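Local coordinates for aminoglycoside N(3)-acetyltransferase III (PDB 7LAO), which transfers an acetyl group from acetyl-CoA to the 3-amino group of 2-deoxystreptamine aminoglycosides, giving resistance to antibiotics such as gentamicin, kanamycin and tobramycin, at residues S8-L13 and L47-G52; P20-M25 and G155-L160; V26-K31 and L159-P164; K31-V36 and G244-Y249. One frame throughout, in Å; residues are numbered along the deposited sequence.

Interaction 1: residues S8-L13 and L47-G52; sequences SITADL and LRAAVG
The chi1 of T10 (-55°) sets its CG2 opposite the backbone N and aims this methyl at A49 and A50, while in L13 a chi1 of -69° holds CG beside its own backbone N and sends CD1 across to L47. These two residues, one turn apart on helix 6-16, carry the helix-helix contact. The branches of T10 share the work. CG2 lies 3.8 Å from both A49 CB and the backbone N of A50, and OG1 comes within 3.5 Å of A49 CB. That hydroxyl is polar yet faces a methyl group here. It is hydrogen-bonded to I6 O in its own helix, with a weak second link to A46 O, which helps to fix the rotation of the T10 side chain.

Deeper in, L13 and L47 cross at about a right angle. L13 CD1 touches L47 CD2 at 3.7 Å and also lies 3.8 Å from L47 CA; its CB and CD1 are each 3.9 Å from A50 CB. The small alanines thus admit T10 and L13 close to the second backbone, and T10 and A50 come as near as 5.5 Å between CA atoms although the helix axes stay 8.6 Å apart. No hydrogen bond spans the segments. Toward the sheet, L13 and L47 both reach L159 of strand 157-161. Such helix-on-helix packing over one face of a mixed sheet belongs to a layered alpha/beta fold, in which helix 40-51 lies on the beta-alpha-beta crossover from strand 23-28 to its parallel neighbour 56-60.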
# COMPACT_ATOMS: atom_id res chain seq x y z
N SER A 8 -6.01 12.47 -21.24
CA SER A 8 -5.53 13.65 -20.51
C SER A 8 -4.88 13.23 -19.20
O SER A 8 -3.84 13.78 -18.81
CB SER A 8 -6.67 14.64 -20.26
OG SER A 8 -7.52 14.26 -19.20
N ILE A 9 -5.45 12.22 -18.53
CA ILE A 9 -4.82 11.68 -17.32
C ILE A 9 -3.49 11.00 -17.65
O ILE A 9 -2.52 11.13 -16.89
CB ILE A 9 -5.76 10.72 -16.58
CG1 ILE A 9 -7.12 11.39 -16.22
CG2 ILE A 9 -5.00 10.09 -15.34
CD1 ILE A 9 -6.99 12.70 -15.41
N THR A 10 -3.41 10.30 -18.79
CA THR A 10 -2.14 9.72 -19.19
C THR A 10 -1.09 10.79 -19.41
O THR A 10 0.07 10.62 -19.02
CB THR A 10 -2.29 8.86 -20.46
OG1 THR A 10 -3.29 7.86 -20.27
CG2 THR A 10 -0.98 8.15 -20.76
N ALA A 11 -1.47 11.91 -20.06
CA ALA A 11 -0.56 13.03 -20.25
C ALA A 11 -0.09 13.61 -18.92
O ALA A 11 1.12 13.84 -18.74
CB ALA A 11 -1.21 14.11 -21.10
N ASP A 12 -1.00 13.79 -17.96
CA ASP A 12 -0.58 14.30 -16.64
C ASP A 12 0.43 13.35 -15.95
O ASP A 12 1.41 13.79 -15.35
CB ASP A 12 -1.79 14.51 -15.73
CG ASP A 12 -2.80 15.57 -16.28
OD1 ASP A 12 -2.39 16.39 -17.13
OD2 ASP A 12 -3.97 15.56 -15.81
N LEU A 13 0.16 12.04 -16.00
CA LEU A 13 1.08 11.05 -15.44
C LEU A 13 2.46 11.16 -16.08
O LEU A 13 3.49 11.14 -15.38
CB LEU A 13 0.49 9.65 -15.68
CG LEU A 13 -0.76 9.42 -14.84
CD1 LEU A 13 -1.42 8.06 -15.31
CD2 LEU A 13 -0.43 9.41 -13.33
N LEU A 47 -3.36 4.84 -16.20
CA LEU A 47 -2.11 4.37 -15.60
C LEU A 47 -1.46 3.28 -16.46
O LEU A 47 -0.23 3.20 -16.59
CB LEU A 47 -2.38 3.85 -14.19
CG LEU A 47 -2.66 4.91 -13.14
CD1 LEU A 47 -3.48 4.29 -11.99
CD2 LEU A 47 -1.31 5.49 -12.60
N ARG A 48 -2.27 2.37 -17.01
CA ARG A 48 -1.72 1.33 -17.86
C ARG A 48 -1.16 1.92 -19.14
O ARG A 48 -0.04 1.57 -19.55
CB ARG A 48 -2.79 0.27 -18.22
CG ARG A 48 -2.35 -0.61 -19.39
CD ARG A 48 -1.10 -1.39 -18.99
NE ARG A 48 -1.31 -2.00 -17.67
CZ ARG A 48 -0.37 -2.61 -16.96
NH1 ARG A 48 0.86 -2.74 -17.46
NH2 ARG A 48 -0.66 -3.05 -15.75
N ALA A 49 -1.88 2.89 -19.73
CA ALA A 49 -1.33 3.61 -20.87
C ALA A 49 0.01 4.23 -20.50
O ALA A 49 0.97 4.22 -21.29
CB ALA A 49 -2.31 4.69 -21.36
N ALA A 50 0.10 4.81 -19.30
CA ALA A 50 1.33 5.49 -18.91
C ALA A 50 2.51 4.51 -18.76
O ALA A 50 3.65 4.83 -19.11
CB ALA A 50 1.13 6.26 -17.60
N VAL A 51 2.28 3.33 -18.17
CA VAL A 51 3.43 2.43 -17.94
C VAL A 51 3.64 1.39 -19.05
O VAL A 51 4.64 0.64 -19.01
CB VAL A 51 3.32 1.71 -16.58
CG1 VAL A 51 3.28 2.77 -15.41
CG2 VAL A 51 2.13 0.69 -16.59
N GLY A 52 2.76 1.33 -20.05
CA GLY A 52 2.89 0.36 -21.13
C GLY A 52 2.67 -1.07 -20.68
O GLY A 52 2.42 -1.37 -19.51

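Interaction 2: residues P20-M25 and G155-L160; sequences PGDLIM and GGKVLL
D22 and K157 close the polar end of this strand pair, the lysine reaching over the carboxylate instead of meeting its rim. K157 NZ stands 42° out of the carboxylate plane, 3.0 Å from D22 OD2, in a salt bridge. The same OD2 accepts the N-H of R19, so two donors hold the aspartate. K157 delivers its charge through a chain extended beyond CG, and the root of that chain is apolar in its contacts: K157 CB rests 3.7 Å from I24 CD1. The other branch of I24 turns to L159, with CG2 3.5 Å from L159 CB, so one isoleucine bridges two residues of the same sheet face. L23 lays its CG 3.8 Å from G156 CA, packing directly on backbone. Parallel-strand hydrogen bonds run from K157 N to L23 O, M25 N to K157 O and L159 N to M25 O, and a water joins L23 N to G155 O just ahead of them. Strand 23-28 is flanked on its other edge by strand 56-60. Helix 147-153 covers the face of M25 and V158 through F151, whereas I24 and L159 face V51 and L47 of helix 40-51.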
# COMPACT_ATOMS: atom_id res chain seq x y z
N PRO A 20 6.99 4.43 -19.52
CA PRO A 20 6.84 3.02 -19.89
C PRO A 20 7.88 2.10 -19.25
O PRO A 20 9.09 2.38 -19.23
CB PRO A 20 6.97 3.05 -21.43
CG PRO A 20 6.48 4.37 -21.81
CD PRO A 20 6.92 5.32 -20.69
N GLY A 21 7.40 0.98 -18.72
CA GLY A 21 8.24 0.03 -18.01
C GLY A 21 8.26 0.21 -16.51
O GLY A 21 8.78 -0.67 -15.80
N ASP A 22 7.73 1.32 -16.00
CA ASP A 22 7.83 1.60 -14.57
C ASP A 22 7.02 0.62 -13.78
O ASP A 22 5.98 0.13 -14.24
CB ASP A 22 7.28 3.00 -14.24
CG ASP A 22 8.28 4.10 -14.52
OD1 ASP A 22 9.42 3.74 -14.90
OD2 ASP A 22 7.92 5.31 -14.39
N LEU A 23 7.45 0.41 -12.55
CA LEU A 23 6.67 -0.24 -11.51
C LEU A 23 6.13 0.85 -10.57
O LEU A 23 6.90 1.55 -9.92
CB LEU A 23 7.55 -1.24 -10.74
CG LEU A 23 7.03 -1.75 -9.40
CD1 LEU A 23 5.78 -2.61 -9.60
CD2 LEU A 23 8.18 -2.67 -8.77
N ILE A 24 4.80 1.01 -10.54
CA ILE A 24 4.15 2.09 -9.82
C ILE A 24 3.24 1.50 -8.74
O ILE A 24 2.34 0.72 -9.05
CB ILE A 24 3.35 2.97 -10.79
CG1 ILE A 24 4.31 3.50 -11.86
CG2 ILE A 24 2.72 4.18 -10.04
CD1 ILE A 24 5.35 4.41 -11.31
N MET A 25 3.44 1.92 -7.51
CA MET A 25 2.45 1.67 -6.47
C MET A 25 1.64 2.95 -6.32
O MET A 25 2.20 4.02 -6.03
CB MET A 25 3.11 1.30 -5.15
CG MET A 25 2.12 1.01 -4.01
SD MET A 25 2.93 0.06 -2.63
CE MET A 25 1.55 -0.05 -1.47
N GLY A 155 12.88 -1.53 -7.91
CA GLY A 155 12.96 -0.15 -8.34
C GLY A 155 11.61 0.53 -8.47
O GLY A 155 11.40 1.30 -9.41
N GLY A 156 10.66 0.22 -7.59
CA GLY A 156 9.34 0.80 -7.73
C GLY A 156 9.31 2.30 -7.44
O GLY A 156 10.22 2.88 -6.84
N LYS A 157 8.27 2.95 -7.93
CA LYS A 157 8.00 4.37 -7.64
C LYS A 157 6.65 4.47 -6.95
O LYS A 157 5.74 3.66 -7.20
CB LYS A 157 8.00 5.21 -8.89
CG LYS A 157 9.32 5.23 -9.64
CD LYS A 157 9.19 6.08 -10.86
CE LYS A 157 10.42 6.13 -11.72
NZ LYS A 157 10.00 6.93 -12.94
N VAL A 158 6.53 5.40 -6.01
CA VAL A 158 5.28 5.58 -5.29
C VAL A 158 4.56 6.78 -5.89
O VAL A 158 5.12 7.89 -5.99
CB VAL A 158 5.51 5.78 -3.79
CG1 VAL A 158 4.18 6.04 -3.08
CG2 VAL A 158 6.28 4.51 -3.18
N LEU A 159 3.32 6.55 -6.29
CA LEU A 159 2.49 7.60 -6.88
C LEU A 159 1.37 7.96 -5.92
O LEU A 159 0.55 7.09 -5.59
CB LEU A 159 1.93 7.09 -8.21
CG LEU A 159 0.87 8.01 -8.81
CD1 LEU A 159 1.47 9.35 -9.14
CD2 LEU A 159 0.28 7.38 -10.02
N LEU A 160 1.31 9.22 -5.45
CA LEU A 160 0.18 9.71 -4.67
C LEU A 160 -0.66 10.57 -5.60
O LEU A 160 -0.17 11.55 -6.15
CB LEU A 160 0.63 10.52 -3.44
CG LEU A 160 1.67 9.90 -2.47
CD1 LEU A 160 1.86 10.78 -1.22
CD2 LEU A 160 1.30 8.44 -2.07
O HOH W 1 9.92 1.85 -11.82

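Interaction 3: residues V26-K31 and L159-P164; sequences VHASLK and LLLGAP
H27 packs on L160, its partner on the neighbouring strand. CB lies 3.9 Å from L160 CD2, with the methyl of A163 slightly farther off. CG, set beside the backbone N by a chi1 of -50°, keeps to the same leucine methyl at 4.0 Å. Beyond it the ring carbon CD2 makes the tightest approach, 3.5 Å from L160 CD2, so a single methyl touches CB, CG and CD2 in turn, lying obliquely to the ring. The H27 side chain also touches S167 and T169 of a loop.

On the other face these segments present V26, A28, L159 and L161, all apolar. V26 and L159 run alongside each other in the same direction, V26 CG1 4.0 Å from L159 CD2, and V26 CG1 also meets L161 CD1 at 3.9 Å. A28 then adds its CB, 3.9 Å from L161 CB. Between the two faces runs a regular parallel ladder: H27 N to L159 O, L161 N to H27 O and S29 N to L161 O. The last rung lies where both strands end. There A163 folds back and brings its CB within 3.6 Å of H27 O, covering a carbonyl already bonded to L161 N. S29 leaves the strand as N-cap of the helix that follows, its OG bonded to A32 N.

Strand 56-60 continues the sheet beyond V26, and strand 246-252 beyond L160, which touches F251. Helix 40-51 covers V26 and L159 through L47, while L102 of helix 102-108 packs on V26 and A28.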
# COMPACT_ATOMS: atom_id res chain seq x y z
N VAL A 26 0.31 2.84 -6.48
CA VAL A 26 -0.57 4.02 -6.49
C VAL A 26 -1.36 4.10 -5.19
O VAL A 26 -1.99 3.12 -4.78
CB VAL A 26 -1.54 3.96 -7.69
CG1 VAL A 26 -2.35 5.29 -7.87
CG2 VAL A 26 -0.84 3.54 -8.97
N HIS A 27 -1.42 5.30 -4.60
CA HIS A 27 -2.40 5.59 -3.55
C HIS A 27 -3.22 6.76 -4.06
O HIS A 27 -2.66 7.81 -4.37
CB HIS A 27 -1.72 5.97 -2.22
CG HIS A 27 -0.66 5.00 -1.79
ND1 HIS A 27 -0.93 3.86 -1.06
CD2 HIS A 27 0.68 5.00 -2.00
CE1 HIS A 27 0.19 3.20 -0.84
NE2 HIS A 27 1.18 3.86 -1.41
N ALA A 28 -4.53 6.59 -4.17
CA ALA A 28 -5.32 7.66 -4.79
C ALA A 28 -6.48 8.09 -3.92
O ALA A 28 -7.04 7.29 -3.16
CB ALA A 28 -5.88 7.26 -6.16
N SER A 29 -6.84 9.37 -4.03
CA SER A 29 -8.19 9.83 -3.71
C SER A 29 -8.84 10.21 -5.04
O SER A 29 -8.47 11.21 -5.66
CB SER A 29 -8.23 11.02 -2.76
OG SER A 29 -9.49 11.68 -2.95
N LEU A 30 -9.78 9.37 -5.49
CA LEU A 30 -10.41 9.61 -6.78
C LEU A 30 -11.30 10.82 -6.76
O LEU A 30 -11.66 11.32 -7.83
CB LEU A 30 -11.22 8.38 -7.22
CG LEU A 30 -10.23 7.23 -7.43
CD1 LEU A 30 -10.94 5.90 -7.57
CD2 LEU A 30 -9.36 7.50 -8.65
N LYS A 31 -11.70 11.29 -5.57
CA LYS A 31 -12.46 12.53 -5.52
C LYS A 31 -11.56 13.72 -5.79
O LYS A 31 -11.95 14.65 -6.51
CB LYS A 31 -13.16 12.68 -4.17
CG LYS A 31 -13.91 14.03 -3.99
CD LYS A 31 -15.19 14.13 -4.87
CE LYS A 31 -16.28 15.07 -4.28
NZ LYS A 31 -17.30 15.49 -5.28
N LEU A 159 3.32 6.55 -6.29
CA LEU A 159 2.49 7.60 -6.88
C LEU A 159 1.37 7.96 -5.92
O LEU A 159 0.55 7.09 -5.59
CB LEU A 159 1.93 7.09 -8.21
CG LEU A 159 0.87 8.01 -8.81
CD1 LEU A 159 1.47 9.35 -9.14
CD2 LEU A 159 0.28 7.38 -10.02
N LEU A 160 1.31 9.22 -5.45
CA LEU A 160 0.18 9.71 -4.67
C LEU A 160 -0.66 10.57 -5.60
O LEU A 160 -0.17 11.55 -6.15
CB LEU A 160 0.63 10.52 -3.44
CG LEU A 160 1.67 9.90 -2.47
CD1 LEU A 160 1.86 10.78 -1.22
CD2 LEU A 160 1.30 8.44 -2.07
N LEU A 161 -1.93 10.18 -5.80
CA LEU A 161 -2.87 10.94 -6.63
C LEU A 161 -3.89 11.57 -5.70
O LEU A 161 -4.95 10.99 -5.46
CB LEU A 161 -3.60 10.07 -7.65
CG LEU A 161 -2.73 9.39 -8.71
CD1 LEU A 161 -3.60 8.51 -9.64
CD2 LEU A 161 -1.90 10.42 -9.51
N GLY A 162 -3.56 12.76 -5.19
CA GLY A 162 -4.36 13.46 -4.19
C GLY A 162 -4.38 12.82 -2.82
O GLY A 162 -5.10 13.30 -1.96
N ALA A 163 -3.59 11.72 -2.58
CA ALA A 163 -3.59 11.13 -1.25
C ALA A 163 -2.54 11.83 -0.38
O ALA A 163 -1.58 12.39 -0.90
CB ALA A 163 -3.30 9.63 -1.32
N PRO A 164 -2.72 11.88 0.93
CA PRO A 164 -1.78 12.64 1.77
C PRO A 164 -0.47 11.87 1.97
O PRO A 164 -0.36 10.66 1.68
CB PRO A 164 -2.54 12.83 3.08
CG PRO A 164 -3.53 11.66 3.10
CD PRO A 164 -3.88 11.36 1.69

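Interaction 4: residues K31-V36 and G244-Y249; sequences KAVGPV and GRAPSY
V33 and R245 supply the one direct hydrogen bond between the segments: R245 N donates to V33 O over 2.8 Å, with an N-H...O angle of 154° and the donor tilted 35° from the carbonyl plane. Off-plane as it is, this bond fixes the end of helix 30-33 against the turn that leads into strand 246-252. A water lies 2.7 Å from V33 O and equally near P35 O, and receives a weak hydrogen bond from R245 NH1. It is within hydrogen-bonding distance of both carbonyls, though it need not donate to both at once.

Apolar contact centres on a single methyl. A246 CB comes 3.7 Å from A32 CB and 3.8 Å from V33 CG2, and it presses to 3.5 Å from V33 N, sitting on the helix backbone between the two side chains. V33 itself continues inward to L161.

The third kind is arginine packing. R245 runs extended from CG to NE; its side chain and that of P35 cross at about a right angle, R245 NH1 lying 4.0 Å from P35 CG. Its guanidinium finds its main partner in Q1 O, through NH2, with a weak bond from NH1 to G2 O.

No acidic side chain within the two segments faces the arginine, and these carbonyls and the water are neutral partners. The chemistry therefore implies a junction built largely on main-chain atoms, with the long cationic side chain tying the N-terminal residues to a partly exposed edge of the fold.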
# COMPACT_ATOMS: atom_id res chain seq x y z
N LYS A 31 -11.70 11.29 -5.57
CA LYS A 31 -12.46 12.53 -5.52
C LYS A 31 -11.56 13.72 -5.79
O LYS A 31 -11.95 14.65 -6.51
CB LYS A 31 -13.16 12.68 -4.17
CG LYS A 31 -13.91 14.03 -3.99
CD LYS A 31 -15.19 14.13 -4.87
CE LYS A 31 -16.28 15.07 -4.28
NZ LYS A 31 -17.30 15.49 -5.28
N ALA A 32 -10.34 13.71 -5.22
CA ALA A 32 -9.37 14.76 -5.55
C ALA A 32 -9.06 14.74 -7.05
O ALA A 32 -8.95 15.79 -7.68
CB ALA A 32 -8.07 14.57 -4.73
N VAL A 33 -8.88 13.54 -7.62
CA VAL A 33 -8.62 13.46 -9.05
C VAL A 33 -9.77 14.07 -9.86
O VAL A 33 -9.55 14.71 -10.90
CB VAL A 33 -8.34 11.99 -9.43
CG1 VAL A 33 -8.34 11.82 -10.94
CG2 VAL A 33 -7.01 11.56 -8.84
N GLY A 34 -11.00 13.91 -9.38
CA GLY A 34 -12.16 14.54 -9.97
C GLY A 34 -12.71 13.70 -11.10
O GLY A 34 -12.17 12.63 -11.44
N PRO A 35 -13.79 14.18 -11.72
CA PRO A 35 -14.50 13.37 -12.72
C PRO A 35 -13.61 13.05 -13.91
O PRO A 35 -12.88 13.90 -14.43
CB PRO A 35 -15.72 14.24 -13.11
CG PRO A 35 -15.36 15.61 -12.65
CD PRO A 35 -14.47 15.47 -11.47
N VAL A 36 -13.62 11.79 -14.28
CA VAL A 36 -12.92 11.25 -15.44
C VAL A 36 -13.97 10.48 -16.24
O VAL A 36 -14.81 9.81 -15.65
CB VAL A 36 -11.77 10.31 -15.05
CG1 VAL A 36 -11.00 9.91 -16.30
CG2 VAL A 36 -10.83 11.01 -14.06
N GLY A 244 -5.36 15.07 -13.25
CA GLY A 244 -6.79 15.31 -13.15
C GLY A 244 -6.95 16.65 -12.47
O GLY A 244 -6.46 17.65 -12.99
N ARG A 245 -7.56 16.70 -11.29
CA ARG A 245 -7.53 17.90 -10.46
C ARG A 245 -6.84 17.65 -9.12
O ARG A 245 -7.02 18.42 -8.18
CB ARG A 245 -8.95 18.42 -10.26
CG ARG A 245 -9.54 18.83 -11.57
CD ARG A 245 -11.07 19.04 -11.52
NE ARG A 245 -11.48 19.72 -12.74
CZ ARG A 245 -12.02 19.15 -13.82
NH1 ARG A 245 -12.25 17.85 -13.86
NH2 ARG A 245 -12.37 19.91 -14.85
N ALA A 246 -6.03 16.56 -9.00
CA ALA A 246 -5.47 16.22 -7.70
C ALA A 246 -4.01 16.62 -7.62
O ALA A 246 -3.23 16.19 -8.48
CB ALA A 246 -5.58 14.72 -7.41
N PRO A 247 -3.59 17.38 -6.59
CA PRO A 247 -2.14 17.51 -6.29
C PRO A 247 -1.51 16.13 -6.11
O PRO A 247 -2.03 15.29 -5.37
CB PRO A 247 -2.10 18.29 -4.98
CG PRO A 247 -3.47 18.15 -4.40
CD PRO A 247 -4.41 18.07 -5.58
N SER A 248 -0.39 15.91 -6.77
CA SER A 248 0.12 14.55 -6.84
C SER A 248 1.62 14.53 -6.63
O SER A 248 2.31 15.54 -6.86
CB SER A 248 -0.28 13.87 -8.16
OG SER A 248 -1.69 13.64 -8.20
N TYR A 249 2.12 13.38 -6.17
CA TYR A 249 3.55 13.17 -5.89
C TYR A 249 4.02 11.89 -6.55
O TYR A 249 3.28 10.89 -6.61
CB TYR A 249 3.85 13.01 -4.40
CG TYR A 249 3.55 14.20 -3.54
CD1 TYR A 249 2.24 14.53 -3.19
CD2 TYR A 249 4.60 15.00 -3.04
CE1 TYR A 249 1.97 15.63 -2.38
CE2 TYR A 249 4.33 16.09 -2.23
CZ TYR A 249 3.03 16.40 -1.90
OH TYR A 249 2.78 17.48 -1.11
O HOH W 2 -10.88 15.24 -13.22

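How the interactions relate
Interactions 2 and 3 are the two halves of one buried strand pair, 23-28 with 157-161, sharing L159 and L160. They combine a backbone ladder with apolar faces, and a salt bridge appears only at the outer start of the pair. Interaction 1 packs two helices on that sheet through van der Waals contacts, with no hydrogen bond between the segments; it is largely buried, though A49 stays exposed. Interaction 4 lies nearer the surface, beyond the ends of the strands, and trades the regular ladder for one off-plane hydrogen bond, a water and an arginine. Hydrogen bonds from L160 N to Y249 O and G162 N to P247 O join it to the strand pair, and one from G244 N to D12 OD2 joins it to interaction 1.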